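Side-chain contacts in pentacotripeptide-repeat region of PRORP domain-containing protein (Brachypodium distachyon, PDB 4ME2), which is a chloroplast helix-turn-helix repeat protein of the pentatricopeptide repeat family that binds group II intron RNA, probably in a sequence-specific way: residues A75-L80 with L86-E91; G96-A101 with A136-A141; A193-G198 with E204-V209. One frame throughout, in Å; residues are numbered along the deposited sequence.

Contact 1. Residues A75-L80 with L86-E91; sequences AALGRL and LAAMAE
Leu80 and Leu77 meet the single methyl of Ala88 where helix 66-77 turns back through a short link into helix 82-94, a helix-turn-helix in a protein of the pentatricopeptide repeat family. Leu80 can be followed outward atom by atom. Its CB is set toward the partner helix but still 6.4 Å from Ala88 CB, too far to touch. CG, one bond on, has closed part of that distance, and there the chain forks. CD1 continues the extended line, anti to CA (chi2 174°), so that the CG-CD1 bond is aimed nearly straight at the alanine and brings CD1 to 4.2 Å from Ala88 CB. CD2, the other branch, stays 6.1 Å from Ala88 CB. Leu77 reaches the same methyl by the opposite choice of branch: its CD2 lies 4.4 Å from Ala88 CB, while CD1 is the one that prolongs its chain. Both leucines belong to a type I beta turn, closed by a backbone hydrogen bond from Leu80 N to Leu77 O of 3.2 Å, a turn that brings the two side chains to the same side. Helix 47-59 packs over the site, with Ala52 touching both leucines and Val53 touching Ala88, and Leu85 adds to the apolar lining. Within the trio the leucine methyls also meet one another, Leu77 CD2 lying 4.3 Å from Leu80 CD1.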
loop_
_atom_site.group_PDB
_atom_site.type_symbol
_atom_site.label_atom_id
_atom_site.label_comp_id
_atom_site.label_asym_id
_atom_site.label_seq_id
_atom_site.Cartn_x
_atom_site.Cartn_y
_atom_site.Cartn_z
ATOM N N ALA A 75 3.204 15.013 -15.264
ATOM C CA ALA A 75 3.962 15.962 -16.076
ATOM C C ALA A 75 5.465 15.852 -15.828
ATOM O O ALA A 75 6.259 15.842 -16.766
ATOM C CB ALA A 75 3.484 17.386 -15.823
ATOM N N ALA A 76 5.860 15.763 -14.564
ATOM C CA ALA A 76 7.282 15.786 -14.231
ATOM C C ALA A 76 7.974 14.434 -14.425
ATOM O O ALA A 76 9.160 14.379 -14.783
ATOM C CB ALA A 76 7.480 16.299 -12.815
ATOM N N LEU A 77 7.231 13.351 -14.213
ATOM C CA LEU A 77 7.826 12.013 -14.175
ATOM C C LEU A 77 7.420 11.123 -15.344
ATOM O O LEU A 77 7.944 10.017 -15.498
ATOM C CB LEU A 77 7.464 11.313 -12.859
ATOM C CG LEU A 77 7.543 12.100 -11.548
ATOM C CD1 LEU A 77 7.043 11.250 -10.391
ATOM C CD2 LEU A 77 8.947 12.608 -11.268
ATOM N N GLY A 78 6.499 11.610 -16.166
ATOM C CA GLY A 78 5.868 10.796 -17.199
ATOM C C GLY A 78 6.726 10.356 -18.369
ATOM O O GLY A 78 6.311 9.503 -19.148
ATOM N N ARG A 79 7.916 10.936 -18.505
ATOM C CA ARG A 79 8.826 10.562 -19.593
ATOM C C ARG A 79 9.927 9.597 -19.141
ATOM O O ARG A 79 10.719 9.120 -19.963
ATOM C CB ARG A 79 9.463 11.807 -20.238
ATOM C CG ARG A 79 8.511 12.932 -20.636
ATOM C CD ARG A 79 7.539 12.530 -21.736
ATOM N NE ARG A 79 7.002 13.693 -22.446
ATOM C CZ ARG A 79 5.911 13.678 -23.210
ATOM N NH1 ARG A 79 5.214 12.558 -23.370
ATOM N NH2 ARG A 79 5.507 14.790 -23.812
ATOM N N LEU A 80 9.977 9.305 -17.842
ATOM C CA LEU A 80 11.082 8.529 -17.266
ATOM C C LEU A 80 10.971 7.036 -17.519
ATOM O O LEU A 80 9.888 6.468 -17.408
ATOM C CB LEU A 80 11.172 8.756 -15.758
ATOM C CG LEU A 80 11.526 10.143 -15.221
ATOM C CD1 LEU A 80 11.408 10.135 -13.707
ATOM C CD2 LEU A 80 12.921 10.580 -15.648
ATOM N N LEU A 86 11.794 5.019 -10.535
ATOM C CA LEU A 86 11.951 4.457 -9.205
ATOM C C LEU A 86 13.012 5.211 -8.400
ATOM O O LEU A 86 12.884 5.330 -7.186
ATOM C CB LEU A 86 12.268 2.961 -9.280
ATOM C CG LEU A 86 11.190 2.076 -9.921
ATOM C CD1 LEU A 86 11.707 0.657 -10.105
ATOM C CD2 LEU A 86 9.908 2.072 -9.100
ATOM N N ALA A 87 14.042 5.715 -9.073
ATOM C CA ALA A 87 15.086 6.491 -8.390
ATOM C C ALA A 87 14.528 7.831 -7.922
ATOM O O ALA A 87 14.836 8.275 -6.815
ATOM C CB ALA A 87 16.303 6.697 -9.283
ATOM N N ALA A 88 13.710 8.460 -8.764
ATOM C CA ALA A 88 13.051 9.723 -8.408
ATOM C C ALA A 88 12.111 9.522 -7.223
ATOM O O ALA A 88 12.097 10.320 -6.281
ATOM C CB ALA A 88 12.293 10.296 -9.597
ATOM N N MET A 89 11.322 8.448 -7.271
ATOM C CA MET A 89 10.447 8.098 -6.156
ATOM C C MET A 89 11.232 7.942 -4.857
ATOM O O MET A 89 10.862 8.509 -3.828
ATOM C CB MET A 89 9.685 6.805 -6.461
ATOM C CG MET A 89 8.695 6.408 -5.385
ATOM S SD MET A 89 7.945 4.814 -5.749
ATOM C CE MET A 89 9.362 3.739 -5.565
ATOM N N ALA A 90 12.321 7.183 -4.916
ATOM C CA ALA A 90 13.106 6.883 -3.723
ATOM C C ALA A 90 13.772 8.136 -3.170
ATOM O O ALA A 90 13.900 8.284 -1.960
ATOM C CB ALA A 90 14.144 5.808 -4.017
ATOM N N GLU A 91 14.197 9.029 -4.052
ATOM C CA GLU A 91 14.802 10.279 -3.602
ATOM C C GLU A 91 13.779 11.201 -2.942
ATOM O O GLU A 91 14.084 11.873 -1.953
ATOM C CB GLU A 91 15.505 10.991 -4.749
ATOM C CG GLU A 91 16.118 12.339 -4.371
ATOM C CD GLU A 91 17.241 12.245 -3.341
ATOM O OE1 GLU A 91 17.667 11.127 -2.974
ATOM O OE2 GLU A 91 17.715 13.311 -2.893
#

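Contact 2. Residues G96-A101 with A136-A141; sequences GHWSLA and AAAVDA
Trp98 presents the far end of its indole to Ala138 and Val139, and the two neighbours take it from different directions. Ala138 CB sits at the ring edge, near the indole plane, 4.0 Å from Trp98 CH2 and 4.1 Å from Trp98 CZ3. Val139 comes in obliquely: its CG2 is 3.9 Å from Trp98 CZ2 and equally near CH2, and the two side chains run at about a right angle to each other. Of the valine's branches it is CG2 that makes the touch, standing anti to the carbonyl carbon and beside the backbone N. With CG anti to the backbone N (chi1 -174°), the ring of Trp98 extends from the first turn of helix 98-109 to helix 133-151. In this alpha-solenoid of helix-turn-helix repeats the indole thus joins the start of one helix to the flank of the other. That start is well defined: Gly96 closes the preceding helix in a Schellman motif and His97 is the N-cap. The rotation of the ring is further fixed by a hydrogen bond from Trp98 NE1 to Phe124 O. A leucine here would probably leave that carbonyl without its indole donor and open a gap beside Ala138 CB and Val139 CG2. Ser127 and Ser128 also lie against the indole, and Val139 packs on Val125 of helix 118-126.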
loop_
_atom_site.group_PDB
_atom_site.type_symbol
_atom_site.label_atom_id
_atom_site.label_comp_id
_atom_site.label_asym_id
_atom_site.label_seq_id
_atom_site.Cartn_x
_atom_site.Cartn_y
_atom_site.Cartn_z
ATOM N N GLY A 96 11.905 13.169 2.440
ATOM C CA GLY A 96 10.738 13.297 3.313
ATOM C C GLY A 96 9.517 13.924 2.658
ATOM O O GLY A 96 8.566 14.298 3.346
ATOM N N HIS A 97 9.531 14.039 1.330
ATOM C CA HIS A 97 8.371 14.548 0.601
ATOM C C HIS A 97 7.420 13.420 0.337
ATOM O O HIS A 97 7.308 12.943 -0.791
ATOM C CB HIS A 97 8.783 15.199 -0.710
ATOM C CG HIS A 97 9.713 16.367 -0.536
ATOM N ND1 HIS A 97 9.348 17.501 0.100
ATOM C CD2 HIS A 97 11.032 16.543 -0.928
ATOM C CE1 HIS A 97 10.386 18.356 0.109
ATOM N NE2 HIS A 97 11.416 17.770 -0.522
ATOM N N TRP A 98 6.726 12.994 1.383
ATOM C CA TRP A 98 5.914 11.780 1.336
ATOM C C TRP A 98 4.810 11.851 0.300
ATOM O O TRP A 98 4.652 10.928 -0.508
ATOM C CB TRP A 98 5.394 11.452 2.730
ATOM C CG TRP A 98 4.681 10.143 2.779
ATOM C CD1 TRP A 98 5.223 8.885 2.992
ATOM C CD2 TRP A 98 3.259 9.930 2.582
ATOM N NE1 TRP A 98 4.246 7.926 2.948
ATOM C CE2 TRP A 98 3.040 8.490 2.696
ATOM C CE3 TRP A 98 2.182 10.758 2.324
ATOM C CZ2 TRP A 98 1.784 7.928 2.562
ATOM C CZ3 TRP A 98 0.916 10.186 2.193
ATOM C CH2 TRP A 98 0.720 8.800 2.310
ATOM N N SER A 99 4.048 12.946 0.280
ATOM C CA SER A 99 2.945 13.066 -0.685
ATOM C C SER A 99 3.422 13.029 -2.148
ATOM O O SER A 99 2.751 12.448 -3.000
ATOM C CB SER A 99 2.094 14.310 -0.416
ATOM O OG SER A 99 2.790 15.477 -0.793
ATOM N N LEU A 100 4.576 13.641 -2.427
ATOM C CA LEU A 100 5.154 13.636 -3.771
ATOM C C LEU A 100 5.667 12.252 -4.130
ATOM O O LEU A 100 5.542 11.828 -5.275
ATOM C CB LEU A 100 6.300 14.640 -3.901
ATOM C CG LEU A 100 5.942 16.111 -3.680
ATOM C CD1 LEU A 100 7.130 16.993 -4.037
ATOM C CD2 LEU A 100 4.734 16.492 -4.514
ATOM N N ALA A 101 6.251 11.562 -3.150
ATOM C CA ALA A 101 6.747 10.200 -3.382
ATOM C C ALA A 101 5.585 9.258 -3.680
ATOM O O ALA A 101 5.715 8.350 -4.514
ATOM C CB ALA A 101 7.565 9.700 -2.195
ATOM N N ALA A 136 -3.675 9.822 6.014
ATOM C CA ALA A 136 -4.510 8.665 6.338
ATOM C C ALA A 136 -5.425 8.311 5.168
ATOM O O ALA A 136 -5.563 7.143 4.792
ATOM C CB ALA A 136 -5.324 8.939 7.596
ATOM N N ALA A 137 -6.041 9.337 4.588
ATOM C CA ALA A 137 -6.919 9.164 3.442
ATOM C C ALA A 137 -6.147 8.610 2.255
ATOM O O ALA A 137 -6.654 7.748 1.534
ATOM C CB ALA A 137 -7.564 10.490 3.067
ATOM N N ALA A 138 -4.932 9.115 2.054
ATOM C CA ALA A 138 -4.101 8.664 0.938
ATOM C C ALA A 138 -3.656 7.212 1.130
ATOM O O ALA A 138 -3.572 6.456 0.159
ATOM C CB ALA A 138 -2.906 9.587 0.740
ATOM N N VAL A 139 -3.372 6.828 2.374
ATOM C CA VAL A 139 -3.008 5.437 2.666
ATOM C C VAL A 139 -4.207 4.510 2.435
ATOM O O VAL A 139 -4.062 3.440 1.843
ATOM C CB VAL A 139 -2.452 5.255 4.095
ATOM C CG1 VAL A 139 -2.389 3.780 4.465
ATOM C CG2 VAL A 139 -1.070 5.877 4.216
ATOM N N ASP A 140 -5.393 4.905 2.895
ATOM C CA ASP A 140 -6.582 4.076 2.674
ATOM C C ASP A 140 -6.832 3.873 1.184
ATOM O O ASP A 140 -7.203 2.775 0.753
ATOM C CB ASP A 140 -7.830 4.692 3.314
ATOM C CG ASP A 140 -7.771 4.724 4.825
ATOM O OD1 ASP A 140 -6.854 4.130 5.432
ATOM O OD2 ASP A 140 -8.666 5.372 5.408
ATOM N N ALA A 141 -6.637 4.943 0.412
ATOM C CA ALA A 141 -6.819 4.897 -1.032
ATOM C C ALA A 141 -5.787 3.986 -1.697
ATOM O O ALA A 141 -6.122 3.253 -2.627
ATOM C CB ALA A 141 -6.781 6.300 -1.632
#

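Contact 3. Residues A193-G198 with E204-V209; sequences AAVRKG and EYMYRV
Val195 spreads its two methyls over two consecutive residues of the facing helix, Met206 and Tyr207. CG2 takes the methionine, 4.3 Å from Met206 CG. The turn about the CB-CG bond of Met206 (chi2 65°) sets SD to one side, 4.9 Å from Val195 CG2. The turn about CG-SD (chi3 91°) then brings Met206 CE back to 4.4 Å from Val195 CG2. The other methyl, CG1, reaches the tyrosine, lying 4.4 Å from Tyr207 CE1 and meeting the ring at a slant. The phenol leaves its own backbone across the gap, its end nearer to the valine than its start. All three side chains are buried, and the contact is wholly apolar. Beyond it, Tyr207 meets Trp233 of helix 220-236 with the ring planes at about 55°, while Val202 in the link touches both Val195 and Tyr207. Next in sequence to the valine, Arg196 makes salt bridges to Glu225 and Asp229, a polar tie to the C-terminal helix 220-236. Val195 in the last turn of one helix, with Met206 and Tyr207 in the first turn of the next, joins two successive helices across a short link, as in the helix-turn-helix array of pentatricopeptide repeat proteins.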
loop_
_atom_site.group_PDB
_atom_site.type_symbol
_atom_site.label_atom_id
_atom_site.label_comp_id
_atom_site.label_asym_id
_atom_site.label_seq_id
_atom_site.Cartn_x
_atom_site.Cartn_y
_atom_site.Cartn_z
ATOM N N ALA A 193 -10.026 -9.489 2.004
ATOM C CA ALA A 193 -9.886 -9.829 0.587
ATOM C C ALA A 193 -8.910 -10.984 0.358
ATOM O O ALA A 193 -9.223 -11.922 -0.376
ATOM C CB ALA A 193 -9.483 -8.607 -0.228
ATOM N N ALA A 194 -7.746 -10.928 0.999
ATOM C CA ALA A 194 -6.697 -11.924 0.770
ATOM C C ALA A 194 -6.887 -13.209 1.577
ATOM O O ALA A 194 -6.848 -14.311 1.020
ATOM C CB ALA A 194 -5.325 -11.326 1.039
ATOM N N VAL A 195 -7.094 -13.061 2.885
ATOM C CA VAL A 195 -7.141 -14.204 3.801
ATOM C C VAL A 195 -8.510 -14.882 3.841
ATOM O O VAL A 195 -8.623 -16.077 3.564
ATOM C CB VAL A 195 -6.710 -13.808 5.231
ATOM C CG1 VAL A 195 -6.971 -14.947 6.207
ATOM C CG2 VAL A 195 -5.242 -13.409 5.256
ATOM N N ARG A 196 -9.545 -14.127 4.195
ATOM C CA ARG A 196 -10.884 -14.694 4.329
ATOM C C ARG A 196 -11.469 -15.127 2.989
ATOM O O ARG A 196 -11.779 -16.303 2.797
ATOM C CB ARG A 196 -11.820 -13.714 5.038
ATOM C CG ARG A 196 -11.517 -13.571 6.520
ATOM C CD ARG A 196 -12.165 -12.341 7.140
ATOM N NE ARG A 196 -13.622 -12.424 7.256
ATOM C CZ ARG A 196 -14.280 -13.163 8.148
ATOM N NH1 ARG A 196 -13.628 -13.930 9.012
ATOM N NH2 ARG A 196 -15.603 -13.146 8.166
ATOM N N LYS A 197 -11.597 -14.175 2.070
ATOM C CA LYS A 197 -12.247 -14.406 0.779
ATOM C C LYS A 197 -11.323 -14.994 -0.288
ATOM O O LYS A 197 -11.756 -15.809 -1.105
ATOM C CB LYS A 197 -12.863 -13.107 0.254
ATOM C CG LYS A 197 -14.226 -12.776 0.821
ATOM C CD LYS A 197 -14.689 -11.435 0.274
ATOM C CE LYS A 197 -16.180 -11.427 -0.016
ATOM N NZ LYS A 197 -17.004 -10.793 1.056
ATOM N N GLY A 198 -10.063 -14.573 -0.288
ATOM C CA GLY A 198 -9.109 -15.005 -1.304
ATOM C C GLY A 198 -8.453 -16.327 -0.969
ATOM O O GLY A 198 -7.536 -16.775 -1.666
ATOM N N GLU A 204 -0.512 -18.162 12.295
ATOM C CA GLU A 204 -1.016 -17.663 13.572
ATOM C C GLU A 204 -0.679 -16.191 13.737
ATOM O O GLU A 204 -1.488 -15.419 14.252
ATOM C CB GLU A 204 -0.431 -18.451 14.744
ATOM C CG GLU A 204 -0.815 -17.904 16.112
ATOM C CD GLU A 204 -0.324 -18.771 17.256
ATOM O OE1 GLU A 204 0.719 -19.443 17.104
ATOM O OE2 GLU A 204 -0.981 -18.775 18.318
ATOM N N TYR A 205 0.525 -15.817 13.305
ATOM C CA TYR A 205 0.976 -14.429 13.385
ATOM C C TYR A 205 0.020 -13.429 12.723
ATOM O O TYR A 205 -0.274 -12.396 13.305
ATOM C CB TYR A 205 2.395 -14.279 12.828
ATOM C CG TYR A 205 2.971 -12.889 12.968
ATOM C CD1 TYR A 205 2.995 -12.245 14.202
ATOM C CD2 TYR A 205 3.497 -12.223 11.864
ATOM C CE1 TYR A 205 3.518 -10.973 14.334
ATOM C CE2 TYR A 205 4.030 -10.953 11.986
ATOM C CZ TYR A 205 4.033 -10.335 13.222
ATOM O OH TYR A 205 4.562 -9.081 13.354
ATOM N N MET A 206 -0.461 -13.726 11.519
ATOM C CA MET A 206 -1.417 -12.827 10.867
ATOM C C MET A 206 -2.673 -12.640 11.718
ATOM O O MET A 206 -3.179 -11.525 11.851
ATOM C CB MET A 206 -1.802 -13.341 9.484
ATOM C CG MET A 206 -2.924 -12.561 8.814
ATOM S SD MET A 206 -2.503 -10.852 8.418
ATOM C CE MET A 206 -1.863 -11.041 6.758
ATOM N N TYR A 207 -3.172 -13.736 12.282
ATOM C CA TYR A 207 -4.375 -13.682 13.114
ATOM C C TYR A 207 -4.169 -12.818 14.352
ATOM O O TYR A 207 -5.031 -12.014 14.710
ATOM C CB TYR A 207 -4.824 -15.085 13.527
ATOM C CG TYR A 207 -5.218 -15.973 12.375
ATOM C CD1 TYR A 207 -6.134 -15.544 11.421
ATOM C CD2 TYR A 207 -4.683 -17.251 12.243
ATOM C CE1 TYR A 207 -6.499 -16.355 10.361
ATOM C CE2 TYR A 207 -5.039 -18.068 11.186
ATOM C CZ TYR A 207 -5.948 -17.618 10.253
ATOM O OH TYR A 207 -6.307 -18.424 9.206
ATOM N N ARG A 208 -3.027 -12.988 15.010
ATOM C CA ARG A 208 -2.751 -12.246 16.229
ATOM C C ARG A 208 -2.608 -10.754 15.941
ATOM O O ARG A 208 -3.104 -9.926 16.701
ATOM C CB ARG A 208 -1.498 -12.781 16.927
ATOM C CG ARG A 208 -1.595 -14.240 17.356
ATOM C CD ARG A 208 -0.384 -14.655 18.175
ATOM N NE ARG A 208 -0.119 -13.689 19.239
ATOM C CZ ARG A 208 0.754 -13.858 20.228
ATOM N NH1 ARG A 208 1.471 -14.974 20.316
ATOM N NH2 ARG A 208 0.903 -12.905 21.140
ATOM N N VAL A 209 -1.932 -10.427 14.840
ATOM C CA VAL A 209 -1.777 -9.035 14.422
ATOM C C VAL A 209 -3.153 -8.391 14.290
ATOM O O VAL A 209 -3.404 -7.317 14.843
ATOM C CB VAL A 209 -1.028 -8.921 13.074
ATOM C CG1 VAL A 209 -1.103 -7.501 12.525
ATOM C CG2 VAL A 209 0.425 -9.348 13.232
#

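From the N terminus the chain first passes helix 47-59, which covers contact 1, where the short link between helices 66-77 and 82-94 is closed. Helix 98-109 follows directly, and Met89 CG lies 3.7 Å from Ala101 O, so contacts 1 and 2 touch. Contact 2 closes a longer loop of 34 residues, which includes helix 118-126, and ties helix 98-109 to helix 133-151. Contact 3 shuts the six-residue link between helices 184-197 and 204-216. The three follow in series, neither nested nor crossing. Contact 3 lies across the chain's centre from the other two, its centre about 34 Å from that of contact 1.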